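Local coordinates for protein exoglucanase A (Cellulomonas fimi, PDB 7CBD) that hydrolyses beta-1,4-glucosidic bonds of cellulose with inversion at the anomeric carbon, releasing cellobiose from non-reducing chain ends through this family 6 catalytic domain, at residues A[112-117]-A[167-172]. Sequence-based numbering, arbitrary orientation.
Sequences ATDAGL and APYYRQ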
ATOM      1  N   ALA A 112      11.985 -16.452 -10.851  1.00  7.72           N
ATOM      2  CA  ALA A 112      12.299 -15.583 -11.984  1.00  8.13           C
ATOM      3  C   ALA A 112      12.884 -16.436 -13.110  1.00  8.49           C
ATOM      4  O   ALA A 112      14.086 -16.435 -13.376  1.00  9.07           O
ATOM      5  CB  ALA A 112      13.271 -14.492 -11.561  1.00  9.00           C
ATOM      6  N   THR A 113      12.000 -17.210 -13.747  1.00  7.32           N
ATOM      7  CA  THR A 113      12.343 -18.071 -14.870  1.00  7.76           C
ATOM      8  C   THR A 113      11.170 -18.069 -15.835  1.00  8.48           C
ATOM      9  O   THR A 113      10.051 -17.687 -15.482  1.00  8.33           O
ATOM     10  CB  THR A 113      12.553 -19.531 -14.447  1.00  8.07           C
ATOM     11  OG1 THR A 113      11.331 -20.031 -13.885  1.00  7.91           O
ATOM     12  CG2 THR A 113      13.681 -19.664 -13.437  1.00  8.15           C
ATOM     13  N   ASP A 114      11.427 -18.543 -17.058  1.00  9.47           N
ATOM     14  CA  ASP A 114      10.353 -18.682 -18.038  1.00 10.67           C
ATOM     15  C   ASP A 114       9.226 -19.555 -17.507  1.00 10.06           C
ATOM     16  O   ASP A 114       8.050 -19.278 -17.758  1.00 11.02           O
ATOM     17  CB  ASP A 114      10.894 -19.250 -19.349  1.00 13.80           C
ATOM     18  CG  ASP A 114      11.574 -18.201 -20.212  1.00 17.17           C
ATOM     19  OD1 ASP A 114      11.866 -18.509 -21.384  1.00 21.95           O
ATOM     20  OD2 ASP A 114      11.834 -17.083 -19.727  1.00 17.88           O
ATOM     21  N   ALA A 115       9.560 -20.617 -16.770  1.00 10.17           N
ATOM     22  CA  ALA A 115       8.517 -21.466 -16.202  1.00 10.42           C
ATOM     23  C   ALA A 115       7.688 -20.693 -15.187  1.00  8.98           C
ATOM     24  O   ALA A 115       6.461 -20.838 -15.133  1.00  9.80           O
ATOM     25  CB  ALA A 115       9.137 -22.709 -15.570  1.00 11.72           C
ATOM     26  N   GLY A 116       8.344 -19.862 -14.375  1.00  8.68           N
ATOM     27  CA  GLY A 116       7.606 -19.031 -13.439  1.00  8.45           C
ATOM     28  C   GLY A 116       6.678 -18.058 -14.142  1.00  7.76           C
ATOM     29  O   GLY A 116       5.528 -17.867 -13.732  1.00  7.98           O
ATOM     30  N   LEU A 117       7.156 -17.448 -15.229  1.00  7.58           N
ATOM     31  CA  LEU A 117       6.312 -16.531 -15.991  1.00  7.95           C
ATOM     32  C   LEU A 117       5.138 -17.254 -16.637  1.00  8.13           C
ATOM     33  O   LEU A 117       4.023 -16.729 -16.660  1.00  7.99           O
ATOM     34  CB  LEU A 117       7.139 -15.796 -17.042  1.00  8.47           C
ATOM     35  CG  LEU A 117       6.358 -14.810 -17.919  1.00  9.29           C
ATOM     36  CD1 LEU A 117       5.851 -13.627 -17.097  1.00  9.44           C
ATOM     37  CD2 LEU A 117       7.222 -14.344 -19.093  1.00  9.97           C
ATOM     38  N   ALA A 167      14.018  -8.606 -13.862  1.00 10.66           N
ATOM     39  CA  ALA A 167      13.681  -7.500 -14.761  1.00 11.41           C
ATOM     40  C   ALA A 167      12.855  -7.898 -15.976  1.00 10.77           C
ATOM     41  O   ALA A 167      11.791  -7.293 -16.187  1.00 10.34           O
ATOM     42  CB  ALA A 167      14.940  -6.704 -15.140  1.00 11.92           C
ATOM     43  N   PRO A 168      13.258  -8.864 -16.805  1.00 11.14           N
ATOM     44  CA  PRO A 168      12.413  -9.190 -17.961  1.00 12.13           C
ATOM     45  C   PRO A 168      11.052  -9.725 -17.560  1.00 10.39           C
ATOM     46  O   PRO A 168      10.066  -9.491 -18.267  1.00 10.88           O
ATOM     47  CB  PRO A 168      13.244 -10.224 -18.732  1.00 13.94           C
ATOM     48  CG  PRO A 168      14.166 -10.801 -17.714  1.00 13.10           C
ATOM     49  CD  PRO A 168      14.489  -9.677 -16.783  1.00 12.18           C
ATOM     50  N   TYR A 169      10.964 -10.401 -16.415  1.00  8.65           N
ATOM     51  CA  TYR A 169       9.690 -10.952 -15.978  1.00  8.89           C
ATOM     52  C   TYR A 169       8.779  -9.897 -15.374  1.00  8.47           C
ATOM     53  O   TYR A 169       7.559  -9.995 -15.521  1.00  9.23           O
ATOM     54  CB  TYR A 169       9.929 -12.124 -15.030  1.00 10.35           C
ATOM     55  CG  TYR A 169      10.777 -13.173 -15.697  1.00 10.52           C
ATOM     56  CD1 TYR A 169      10.284 -13.896 -16.772  1.00 11.73           C
ATOM     57  CD2 TYR A 169      12.081 -13.409 -15.289  1.00 11.75           C
ATOM     58  CE1 TYR A 169      11.053 -14.843 -17.408  1.00 12.54           C
ATOM     59  CE2 TYR A 169      12.858 -14.352 -15.917  1.00 13.21           C
ATOM     60  CZ  TYR A 169      12.339 -15.066 -16.976  1.00 14.47           C
ATOM     61  OH  TYR A 169      13.111 -16.006 -17.608  1.00 16.01           O
ATOM     62  N   TYR A 170       9.335  -8.878 -14.714  1.00  7.94           N
ATOM     63  CA  TYR A 170       8.492  -7.768 -14.280  1.00  7.66           C
ATOM     64  C   TYR A 170       7.910  -7.048 -15.486  1.00  8.10           C
ATOM     65  O   TYR A 170       6.715  -6.741 -15.519  1.00  8.50           O
ATOM     66  CB  TYR A 170       9.282  -6.776 -13.427  1.00  8.32           C
ATOM     67  CG  TYR A 170       9.668  -7.211 -12.029  1.00  7.45           C
ATOM     68  CD1 TYR A 170      10.292  -6.313 -11.177  1.00  7.08           C
ATOM     69  CD2 TYR A 170       9.425  -8.501 -11.555  1.00  7.30           C
ATOM     70  CE1 TYR A 170      10.678  -6.672  -9.899  1.00  6.70           C
ATOM     71  CE2 TYR A 170       9.801  -8.877 -10.255  1.00  6.54           C
ATOM     72  CZ  TYR A 170      10.440  -7.953  -9.443  1.00  5.98           C
ATOM     73  OH  TYR A 170      10.852  -8.285  -8.168  1.00  6.73           O
ATOM     74  N   ARG A 171       8.736  -6.782 -16.498  1.00  8.20           N
ATOM     75  CA  ARG A 171       8.242  -6.078 -17.674  1.00  9.19           C
ATOM     76  C   ARG A 171       7.186  -6.904 -18.405  1.00  9.31           C
ATOM     77  O   ARG A 171       6.115  -6.399 -18.755  1.00  9.31           O
ATOM     78  CB  ARG A 171       9.405  -5.732 -18.598  1.00 10.72           C
ATOM     79  CG  ARG A 171      10.279  -4.594 -18.099  1.00 11.27           C
ATOM     80  CD  ARG A 171      11.339  -4.322 -19.144  1.00 12.21           C
ATOM     81  NE  ARG A 171      12.281  -3.261 -18.803  1.00 13.53           N
ATOM     82  CZ  ARG A 171      12.160  -2.001 -19.206  1.00 13.77           C
ATOM     83  NH1 ARG A 171      11.112  -1.624 -19.930  1.00 14.64           N
ATOM     84  NH2 ARG A 171      13.087  -1.112 -18.879  1.00 14.38           N
ATOM     85  N   GLN A 172       7.469  -8.187 -18.637  0.65  8.50           N
ATOM     86  CA  GLN A 172       6.533  -9.010 -19.398  0.65  9.02           C
ATOM     87  C   GLN A 172       5.311  -9.378 -18.566  0.65  8.97           C
ATOM     88  O   GLN A 172       4.193  -9.451 -19.095  0.65  9.40           O
ATOM     89  CB  GLN A 172       7.244 -10.251 -19.935  0.65 11.70           C
ATOM     90  CG  GLN A 172       8.383  -9.915 -20.897  0.65 14.11           C
ATOM     91  CD  GLN A 172       9.269 -11.100 -21.216  0.65 16.63           C
ATOM     92  OE1 GLN A 172       8.815 -12.244 -21.229  0.65 17.06           O
ATOM     93  NE2 GLN A 172      10.546 -10.831 -21.479  0.65 18.46           N
TER
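Y169 reaches from helix 161-182 across to the start of helix 114-132 and donates a hydrogen bond from OH to D114 OD2 at 2.7 Å. OD2 lies at the ring edge and is met on its anti side, 32° out of the carboxylate plane. Ring and carboxylate are nearly perpendicular. The tight part is the strip of backbone leading into the first turn, with L117 beside it. T113 O sits over one ring face, 3.5 Å above its plane, and A112 C comes within 3.5 Å of Y169 CE2. L117 CB is 3.7 Å from Y169 CD1. With L117 CG anti to the backbone N (chi1 179°), CD2 comes to the ring edge. T113 is the N-cap: its OG1 accepts from G116 N. The outer side is looser. D114 is exposed, and so is Q172, modelled in two conformers. The site is at the surface, away from the predicted catalytic residues, and joins two helices that follow neighbouring parallel strands, 87-93 and 141-146. Replacing Y169 by alanine is likely to open a gap beside L117 and to leave D114 without its phenol donor. The phenol-carboxylate bond, with the ring pressed on backbone, probably holds Y169 in one orientation and ties the two helices at their surface.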